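Local coordinates for putative curved DNA-binding protein (Chaetomium thermophilum var. thermophilum DSM 1495, PDB 4IPA) that probably takes part in ribosome biogenesis as a thermophilic Arx1, a methionine aminopeptidase-like protein of the M24 family, and may also bind DNA, at residues A204-C209 / K374-E379; R149-F154 / S368-D373; L155-A160 / P341-L346. All coordinates share one frame; numbering follows the deposited sequence. Where two conformers were deposited one is given.

Contact 1 (A204-C209 / K374-E379)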
loop_
_atom_site.group_PDB
_atom_site.type_symbol
_atom_site.label_atom_id
_atom_site.label_comp_id
_atom_site.label_asym_id
_atom_site.label_seq_id
_atom_site.Cartn_x
_atom_site.Cartn_y
_atom_site.Cartn_z
ATOM N N ALA A 204 6.820 17.139 -1.653
ATOM C CA ALA A 204 7.754 16.483 -2.563
ATOM C C ALA A 204 8.709 17.487 -3.209
ATOM O O ALA A 204 9.899 17.212 -3.382
ATOM C CB ALA A 204 7.001 15.706 -3.643
ATOM N N LYS A 205 8.173 18.645 -3.572
ATOM C CA LYS A 205 8.952 19.678 -4.240
ATOM C C LYS A 205 10.081 20.211 -3.346
ATOM O O LYS A 205 11.135 20.592 -3.835
ATOM C CB LYS A 205 8.040 20.821 -4.679
ATOM C CG LYS A 205 8.737 21.869 -5.523
ATOM C CD LYS A 205 7.932 23.154 -5.615
ATOM C CE LYS A 205 7.921 23.691 -7.043
ATOM N NZ LYS A 205 9.208 23.452 -7.777
ATOM N N ALA A 206 9.883 20.220 -2.034
ATOM C CA ALA A 206 10.945 20.702 -1.147
ATOM C C ALA A 206 12.163 19.799 -1.269
ATOM O O ALA A 206 13.273 20.151 -0.878
ATOM C CB ALA A 206 10.463 20.768 0.297
ATOM N N TYR A 207 11.949 18.620 -1.828
ATOM C CA TYR A 207 13.026 17.671 -1.979
ATOM C C TYR A 207 13.293 17.431 -3.464
ATOM O O TYR A 207 13.971 16.472 -3.832
ATOM C CB TYR A 207 12.690 16.369 -1.256
ATOM C CG TYR A 207 12.735 16.482 0.261
ATOM C CD1 TYR A 207 13.946 16.466 0.940
ATOM C CD2 TYR A 207 11.565 16.598 1.012
ATOM C CE1 TYR A 207 13.993 16.556 2.319
ATOM C CE2 TYR A 207 11.605 16.701 2.391
ATOM C CZ TYR A 207 12.818 16.681 3.039
ATOM O OH TYR A 207 12.871 16.783 4.409
ATOM N N ASP A 208 12.762 18.316 -4.304
ATOM C CA ASP A 208 12.857 18.153 -5.753
ATOM C C ASP A 208 12.377 16.770 -6.233
ATOM O O ASP A 208 12.888 16.212 -7.212
ATOM C CB ASP A 208 14.284 18.453 -6.250
ATOM C CG ASP A 208 14.679 19.917 -6.046
ATOM O OD1 ASP A 208 13.785 20.764 -5.855
ATOM O OD2 ASP A 208 15.883 20.226 -6.087
ATOM N N CYS A 209 11.388 16.220 -5.541
ATOM C CA CYS A 209 10.748 14.999 -6.012
ATOM C C CYS A 209 9.317 15.289 -6.434
ATOM O O CYS A 209 8.820 16.397 -6.229
ATOM C CB CYS A 209 10.768 13.947 -4.925
ATOM S SG CYS A 209 12.418 13.373 -4.610
ATOM N N LYS A 374 18.564 19.499 1.728
ATOM C CA LYS A 374 17.181 19.903 1.505
ATOM C C LYS A 374 16.312 19.782 2.756
ATOM O O LYS A 374 16.541 18.937 3.629
ATOM C CB LYS A 374 16.582 19.157 0.319
ATOM C CG LYS A 374 17.521 19.188 -0.865
ATOM C CD LYS A 374 16.821 19.013 -2.183
ATOM C CE LYS A 374 17.855 19.170 -3.289
ATOM N NZ LYS A 374 17.331 18.805 -4.631
ATOM N N LYS A 375 15.323 20.661 2.835
ATOM C CA LYS A 375 14.494 20.789 4.015
ATOM C C LYS A 375 13.175 21.418 3.604
ATOM O O LYS A 375 13.130 22.245 2.692
ATOM C CB LYS A 375 15.196 21.682 5.041
ATOM C CG LYS A 375 14.690 21.518 6.460
ATOM C CD LYS A 375 15.457 22.397 7.441
ATOM C CE LYS A 375 15.039 22.087 8.879
ATOM N NZ LYS A 375 15.685 22.998 9.869
ATOM N N ILE A 376 12.096 21.019 4.267
ATOM C CA ILE A 376 10.821 21.691 4.069
ATOM C C ILE A 376 10.860 23.040 4.762
ATOM O O ILE A 376 11.185 23.123 5.947
ATOM C CB ILE A 376 9.670 20.909 4.675
ATOM C CG1 ILE A 376 9.529 19.552 3.979
ATOM C CG2 ILE A 376 8.386 21.730 4.586
ATOM C CD1 ILE A 376 8.487 18.664 4.606
ATOM N N GLU A 377 10.510 24.095 4.035
ATOM C CA GLU A 377 10.535 25.431 4.615
ATOM C C GLU A 377 9.168 26.111 4.626
ATOM O O GLU A 377 8.963 27.082 5.347
ATOM C CB GLU A 377 11.592 26.288 3.917
ATOM C CG GLU A 377 13.003 25.846 4.292
ATOM C CD GLU A 377 14.083 26.466 3.432
ATOM O OE1 GLU A 377 13.755 27.244 2.510
ATOM O OE2 GLU A 377 15.271 26.170 3.686
ATOM N N ASP A 378 8.232 25.585 3.846
ATOM C CA ASP A 378 6.905 26.174 3.770
ATOM C C ASP A 378 6.248 26.179 5.146
ATOM O O ASP A 378 6.204 25.149 5.821
ATOM C CB ASP A 378 6.040 25.430 2.747
ATOM C CG ASP A 378 4.631 25.977 2.672
ATOM O OD1 ASP A 378 3.780 25.529 3.473
ATOM O OD2 ASP A 378 4.376 26.856 1.819
ATOM N N GLU A 379 5.752 27.344 5.561
ATOM C CA GLU A 379 5.204 27.513 6.909
ATOM C C GLU A 379 3.916 26.731 7.130
ATOM O O GLU A 379 3.714 26.160 8.192
ATOM C CB GLU A 379 4.968 28.996 7.237
ATOM C CG GLU A 379 6.140 29.688 7.938
ATOM C CD GLU A 379 6.505 29.047 9.279
ATOM O OE1 GLU A 379 5.584 28.761 10.082
ATOM O OE2 GLU A 379 7.717 28.829 9.523
HETATM O O HOH W 1 11.842 18.762 6.199
HETATM O O HOH W 2 15.075 16.995 5.525
#

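Contact 2 (R149-F154 / S368-D373)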
loop_
_atom_site.group_PDB
_atom_site.type_symbol
_atom_site.label_atom_id
_atom_site.label_comp_id
_atom_site.label_asym_id
_atom_site.label_seq_id
_atom_site.Cartn_x
_atom_site.Cartn_y
_atom_site.Cartn_z
ATOM N N ARG A 149 20.458 12.081 -3.875
ATOM C CA ARG A 149 19.066 12.334 -4.218
ATOM C C ARG A 149 18.197 11.189 -3.704
ATOM O O ARG A 149 16.978 11.332 -3.580
ATOM C CB ARG A 149 18.907 12.518 -5.720
ATOM C CG ARG A 149 19.747 13.653 -6.267
ATOM C CD ARG A 149 19.061 14.994 -6.059
ATOM N NE ARG A 149 17.903 15.122 -6.942
ATOM C CZ ARG A 149 16.670 15.358 -6.518
ATOM N NH1 ARG A 149 16.439 15.501 -5.220
ATOM N NH2 ARG A 149 15.675 15.461 -7.386
ATOM N N GLN A 150 18.834 10.063 -3.381
ATOM C CA GLN A 150 18.111 8.938 -2.810
ATOM C C GLN A 150 17.589 9.280 -1.420
ATOM O O GLN A 150 16.490 8.867 -1.021
ATOM C CB GLN A 150 18.988 7.691 -2.761
ATOM C CG GLN A 150 18.273 6.514 -2.148
ATOM C CD GLN A 150 18.285 5.288 -3.043
ATOM O OE1 GLN A 150 17.724 5.302 -4.149
ATOM N NE2 GLN A 150 18.928 4.213 -2.568
ATOM N N ALA A 151 18.378 10.052 -0.682
ATOM C CA ALA A 151 17.930 10.558 0.608
ATOM C C ALA A 151 16.736 11.502 0.420
ATOM O O ALA A 151 15.782 11.473 1.209
ATOM C CB ALA A 151 19.077 11.251 1.351
ATOM N N ASP A 152 16.776 12.321 -0.632
ATOM C CA ASP A 152 15.674 13.238 -0.914
ATOM C C ASP A 152 14.372 12.491 -1.225
ATOM O O ASP A 152 13.304 12.878 -0.755
ATOM C CB ASP A 152 16.013 14.150 -2.091
ATOM C CG ASP A 152 17.130 15.137 -1.775
ATOM O OD1 ASP A 152 17.307 15.477 -0.582
ATOM O OD2 ASP A 152 17.822 15.574 -2.727
ATOM N N LEU A 153 14.481 11.443 -2.044
ATOM C CA LEU A 153 13.351 10.615 -2.440
ATOM C C LEU A 153 12.648 10.014 -1.216
ATOM O O LEU A 153 11.428 10.092 -1.087
ATOM C CB LEU A 153 13.827 9.492 -3.366
ATOM C CG LEU A 153 12.762 8.458 -3.754
ATOM C CD1 LEU A 153 11.643 9.140 -4.537
ATOM C CD2 LEU A 153 13.344 7.277 -4.560
ATOM N N PHE A 154 13.434 9.422 -0.322
ATOM C CA PHE A 154 12.912 8.845 0.903
ATOM C C PHE A 154 12.251 9.870 1.825
ATOM O O PHE A 154 11.172 9.622 2.354
ATOM C CB PHE A 154 14.025 8.118 1.674
ATOM C CG PHE A 154 14.264 6.711 1.204
ATOM C CD1 PHE A 154 14.984 6.463 0.044
ATOM C CD2 PHE A 154 13.770 5.637 1.924
ATOM C CE1 PHE A 154 15.215 5.171 -0.381
ATOM C CE2 PHE A 154 13.988 4.335 1.496
ATOM C CZ PHE A 154 14.715 4.106 0.342
ATOM N N SER A 368 17.806 9.920 11.305
ATOM C CA SER A 368 19.214 10.271 11.463
ATOM C C SER A 368 20.072 9.704 10.334
ATOM O O SER A 368 21.172 10.198 10.094
ATOM C CB SER A 368 19.764 9.813 12.817
ATOM O OG SER A 368 19.900 8.406 12.877
ATOM N N LYS A 369 19.562 8.684 9.641
ATOM C CA LYS A 369 20.318 7.987 8.596
ATOM C C LYS A 369 20.283 8.688 7.224
ATOM O O LYS A 369 21.020 8.297 6.309
ATOM C CB LYS A 369 19.829 6.535 8.451
ATOM C CG LYS A 369 20.451 5.520 9.432
ATOM C CD LYS A 369 19.455 4.387 9.809
ATOM C CE LYS A 369 19.625 3.063 9.013
ATOM N NZ LYS A 369 19.093 3.045 7.598
ATOM N N PHE A 370 19.433 9.706 7.088
ATOM C CA PHE A 370 19.255 10.412 5.816
ATOM C C PHE A 370 20.132 11.666 5.761
ATOM O O PHE A 370 20.115 12.481 6.690
ATOM C CB PHE A 370 17.779 10.784 5.592
ATOM C CG PHE A 370 16.868 9.602 5.516
ATOM C CD1 PHE A 370 16.858 8.795 4.395
ATOM C CD2 PHE A 370 16.039 9.278 6.575
ATOM C CE1 PHE A 370 16.033 7.673 4.326
ATOM C CE2 PHE A 370 15.204 8.172 6.512
ATOM C CZ PHE A 370 15.206 7.361 5.382
ATOM N N LYS A 371 20.893 11.809 4.675
ATOM C CA LYS A 371 21.866 12.894 4.549
ATOM C C LYS A 371 21.559 13.797 3.356
ATOM O O LYS A 371 21.704 13.397 2.191
ATOM C CB LYS A 371 23.281 12.325 4.416
ATOM C CG LYS A 371 23.683 11.359 5.538
ATOM C CD LYS A 371 23.933 12.103 6.847
ATOM C CE LYS A 371 24.491 11.191 7.944
ATOM N NZ LYS A 371 23.478 10.226 8.454
ATOM N N THR A 372 21.140 15.020 3.643
ATOM C CA THR A 372 20.817 15.962 2.581
ATOM C C THR A 372 20.770 17.378 3.127
ATOM O O THR A 372 20.592 17.577 4.329
ATOM C CB THR A 372 19.461 15.635 1.901
ATOM O OG1 THR A 372 19.167 16.650 0.945
ATOM C CG2 THR A 372 18.321 15.608 2.924
ATOM N N ASP A 373 20.918 18.357 2.238
ATOM C CA ASP A 373 20.800 19.753 2.631
ATOM C C ASP A 373 19.359 20.221 2.511
ATOM O O ASP A 373 18.970 21.214 3.123
ATOM C CB ASP A 373 21.729 20.638 1.793
ATOM C CG ASP A 373 23.195 20.355 2.063
ATOM O OD1 ASP A 373 23.535 20.058 3.237
ATOM O OD2 ASP A 373 24.003 20.412 1.107
HETATM O O HOH W 3 20.481 16.067 -2.150
#

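Contact 3 (L155-A160 / P341-L346)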
loop_
_atom_site.group_PDB
_atom_site.type_symbol
_atom_site.label_atom_id
_atom_site.label_comp_id
_atom_site.label_asym_id
_atom_site.label_seq_id
_atom_site.Cartn_x
_atom_site.Cartn_y
_atom_site.Cartn_z
ATOM N N LEU A 155 12.919 10.996 2.050
ATOM C CA LEU A 155 12.378 12.022 2.940
ATOM C C LEU A 155 11.090 12.647 2.400
ATOM O O LEU A 155 10.181 12.957 3.172
ATOM C CB LEU A 155 13.414 13.106 3.216
ATOM C CG LEU A 155 14.513 12.647 4.167
ATOM C CD1 LEU A 155 15.637 13.671 4.205
ATOM C CD2 LEU A 155 13.942 12.397 5.553
ATOM N N ALA A 156 11.013 12.835 1.080
ATOM C CA ALA A 156 9.794 13.343 0.468
ATOM C C ALA A 156 8.647 12.383 0.778
ATOM O O ALA A 156 7.542 12.797 1.125
ATOM C CB ALA A 156 9.964 13.483 -1.030
ATOM N N THR A 157 8.920 11.092 0.653
ATOM C CA THR A 157 7.882 10.094 0.842
ATOM C C THR A 157 7.470 10.037 2.309
ATOM O O THR A 157 6.291 9.984 2.631
ATOM C CB THR A 157 8.341 8.714 0.377
ATOM O OG1 THR A 157 8.875 8.809 -0.952
ATOM C CG2 THR A 157 7.163 7.755 0.373
ATOM N N TYR A 158 8.461 10.057 3.193
ATOM C CA TYR A 158 8.218 10.079 4.621
ATOM C C TYR A 158 7.333 11.267 5.008
ATOM O O TYR A 158 6.318 11.097 5.693
ATOM C CB TYR A 158 9.551 10.134 5.386
ATOM C CG TYR A 158 9.415 10.200 6.892
ATOM C CD1 TYR A 158 9.308 11.422 7.554
ATOM C CD2 TYR A 158 9.390 9.042 7.657
ATOM C CE1 TYR A 158 9.195 11.479 8.932
ATOM C CE2 TYR A 158 9.264 9.093 9.039
ATOM C CZ TYR A 158 9.168 10.309 9.669
ATOM O OH TYR A 158 9.046 10.347 11.045
ATOM N N TYR A 159 7.718 12.471 4.593
ATOM C CA TYR A 159 6.971 13.656 5.009
ATOM C C TYR A 159 5.647 13.777 4.302
ATOM O O TYR A 159 4.683 14.271 4.876
ATOM C CB TYR A 159 7.800 14.945 4.911
ATOM C CG TYR A 159 8.771 15.053 6.053
ATOM C CD1 TYR A 159 8.317 15.209 7.357
ATOM C CD2 TYR A 159 10.140 14.944 5.843
ATOM C CE1 TYR A 159 9.210 15.289 8.421
ATOM C CE2 TYR A 159 11.041 15.022 6.900
ATOM C CZ TYR A 159 10.571 15.191 8.185
ATOM O OH TYR A 159 11.462 15.265 9.243
ATOM N N ALA A 160 5.584 13.312 3.060
ATOM C CA ALA A 160 4.303 13.273 2.383
ATOM C C ALA A 160 3.327 12.438 3.228
ATOM O O ALA A 160 2.161 12.811 3.412
ATOM C CB ALA A 160 4.466 12.687 0.991
ATOM N N PRO A 341 13.700 6.027 -10.090
ATOM C CA PRO A 341 13.335 5.315 -8.863
ATOM C C PRO A 341 12.125 5.923 -8.171
ATOM O O PRO A 341 11.922 7.138 -8.226
ATOM C CB PRO A 341 14.572 5.498 -7.980
ATOM C CG PRO A 341 15.689 5.639 -8.963
ATOM C CD PRO A 341 15.095 6.482 -10.060
ATOM N N VAL A 342 11.330 5.070 -7.535
ATOM C CA VAL A 342 10.175 5.511 -6.778
ATOM C C VAL A 342 10.218 4.952 -5.370
ATOM O O VAL A 342 10.868 3.937 -5.108
ATOM C CB VAL A 342 8.841 5.106 -7.440
ATOM C CG1 VAL A 342 8.792 5.609 -8.878
ATOM C CG2 VAL A 342 8.635 3.592 -7.359
ATOM N N CYS A 343 9.528 5.639 -4.468
ATOM C CA CYS A 343 9.446 5.249 -3.080
ATOM C C CYS A 343 7.969 5.248 -2.667
ATOM O O CYS A 343 7.226 6.140 -3.055
ATOM C CB CYS A 343 10.263 6.238 -2.250
ATOM S SG CYS A 343 10.353 5.886 -0.496
ATOM N N ARG A 344 7.539 4.240 -1.907
ATOM C CA ARG A 344 6.126 4.129 -1.503
ATOM C C ARG A 344 5.965 3.683 -0.052
ATOM O O ARG A 344 6.746 2.873 0.473
ATOM C CB ARG A 344 5.345 3.155 -2.413
ATOM C CG ARG A 344 5.379 3.498 -3.908
ATOM C CD ARG A 344 4.338 2.694 -4.720
ATOM N NE ARG A 344 4.567 1.257 -4.623
ATOM C CZ ARG A 344 3.825 0.422 -3.895
ATOM N NH1 ARG A 344 2.776 0.868 -3.201
ATOM N NH2 ARG A 344 4.127 -0.865 -3.874
ATOM N N LEU A 345 4.959 4.232 0.607
ATOM C CA LEU A 345 4.553 3.734 1.913
ATOM C C LEU A 345 3.055 3.493 1.914
ATOM O O LEU A 345 2.298 4.197 1.249
ATOM C CB LEU A 345 4.903 4.738 3.000
ATOM C CG LEU A 345 6.397 5.003 3.201
ATOM C CD1 LEU A 345 6.604 6.334 3.946
ATOM C CD2 LEU A 345 7.040 3.834 3.938
ATOM N N LEU A 346 2.629 2.501 2.681
ATOM C CA LEU A 346 1.226 2.179 2.776
ATOM C C LEU A 346 0.994 1.757 4.218
ATOM O O LEU A 346 1.649 0.845 4.740
ATOM C CB LEU A 346 0.825 1.073 1.779
ATOM C CG LEU A 346 -0.649 1.063 1.327
ATOM C CD1 LEU A 346 -0.919 0.175 0.077
ATOM C CD2 LEU A 346 -1.580 0.679 2.476
#

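Contact 1 (A204-C209 / K374-E379)
Lys374 reaches across to Asp208 and forms a salt bridge, NZ to OD2, modelled at 2.5 Å; that is very short, so the pairing is surer than its exact length. The two side chains cross at about a right angle, and the lysine gets there because its chain, with CG beside the backbone N (chi1 -48°), runs extended from CG to the ammonium group. Its lower part also packs: CB sits 3.8 Å from Tyr207 CD1 and close to the carbonyl oxygen of Ala206, while CD passes Tyr207 CA. With an alanine here, Asp208 would probably lose its charge mate and the backbone of Ala206 and Tyr207 the hydrocarbon lying along it. Farther along, Ile376 CG1 fills the angle between Ala206 CB, at 4.0 Å, and Tyr207 CE2, at 3.9 Å. Two waters fasten the phenol: one joins Tyr207 OH to the Ile376 amide, which donates to it over 3.0 Å from N, and the other, in the ring plane, bonds to the same OH and donates to the carbonyl oxygen of Lys374. What presents these groups is a Schellman motif closing helix 193-205. Asp208, with its positive phi of 52°, is the C-prime residue; Cys209 N bonds to Ala204 O at 2.8 Å and Asp208 N to Lys205 O at the same distance. Lys205 to Asp208 form a type I turn, in which Ala206 points its CB toward the loop. Arg149 of helix 148-167 takes up the carbonyl oxygens of Tyr207 and Asp208, and Leu155 and Tyr159 of that helix pack against the tyrosine. On the loop side, Asp378 is the N-cap of helix 379-386, bonding through OD1 to Ile381 N while OD2 makes a salt bridge with Lys202.

Contact 2 (R149-F154 / S368-D373)
Ala151, Asp152 and Phe154 meet the loop at Phe370 to Thr372, and Arg149 prepares one of them for it. Arg149 NH1 gives a hydrogen bond to Asp152 OD2, a salt bridge of 2.9 Å, in the guanidinium plane and meeting the oxygen from its anti side, 23° out of the carboxylate plane. Ala151 points its methyl group at the loop backbone, with CB 3.5 Å from Lys371 O. Asp152 then makes the polar link: Thr372 OG1 donates to the syn lone pair of OD1 over 2.7 Å. The threonine can do so because its hydroxyl is anti to the backbone N (chi1 176°), and that same OG1 accepts from Lys374 N, forming an ST turn. Water 3 donates to Asp152 OD2 as well, so both carboxylate oxygens of this buried group have partners. Two residues on, Phe154 receives Phe370 CE1 at 3.4 Å from its CB; the two rings are inclined at 33° with centroids 5.8 Å apart, an oblique pairing. Trp365 meets the Phe154 ring too. The arrangement lays the C-terminal loop, beyond the last sheet strand 355-360, along the start of helix 148-167, one of the helices flanking the sheet in the pita-bread fold of the M24 family.

Contact 3 (L155-A160 / P341-L346)
The short helix segment 155-160 and strand 342-346 run in nearly the same direction, at 26° with axes 8.2 Å apart, and bring Thr157 over Cys343. This is a helix laid on an antiparallel sheet, as in the pita-bread fold of M24 peptidases: the strand pairs with 250-258, Cys343 to Cys257 and Leu345 to Val255, and the helix rests on both. Alternate strand residues do the touching. Cys343 and Leu345 point at the helix, while Arg344 turns to the other face of the sheet, where NH1 forms a salt bridge with Glu254. Thr157 is the main contributor from the helix, and its two branches have separate tasks. Its hydroxyl, beside the backbone N (chi1 -51°), hydrogen-bonds back to Leu153 O one turn earlier, so this buried polar atom is satisfied within the helix even though it also packs 3.2 Å from Cys343 CB. The methyl group reaches between the two strand side chains, 3.8 Å from Cys343 SG. Leu345 meets the helix mainly through CD1, which lies 3.9 Å from Thr157 CG2 and 4.1 Å from Tyr158 CA.

Of the pieces involved, helix 148-167 comes first and supplies one side of two contacts: its opening turns, 149-154, to contact 2 and the following turns, 155-160, to contact 3. Next comes 204-209, the end of helix 193-205, which waits for contact 1. Strand segment 341-346 then returns to close contact 3, 368-373 closes contact 2, and 374-379 closes contact 1. Contact 3 thus lies within the longer loop of contact 2, whereas contact 1 crosses both. Together they tie the central sheet, helix 148-167, the end of helix 193-205 and the C-terminal loop to one another; Leu155, on the helix between them, touches both Tyr207 of contact 1 and Thr372 of contact 2.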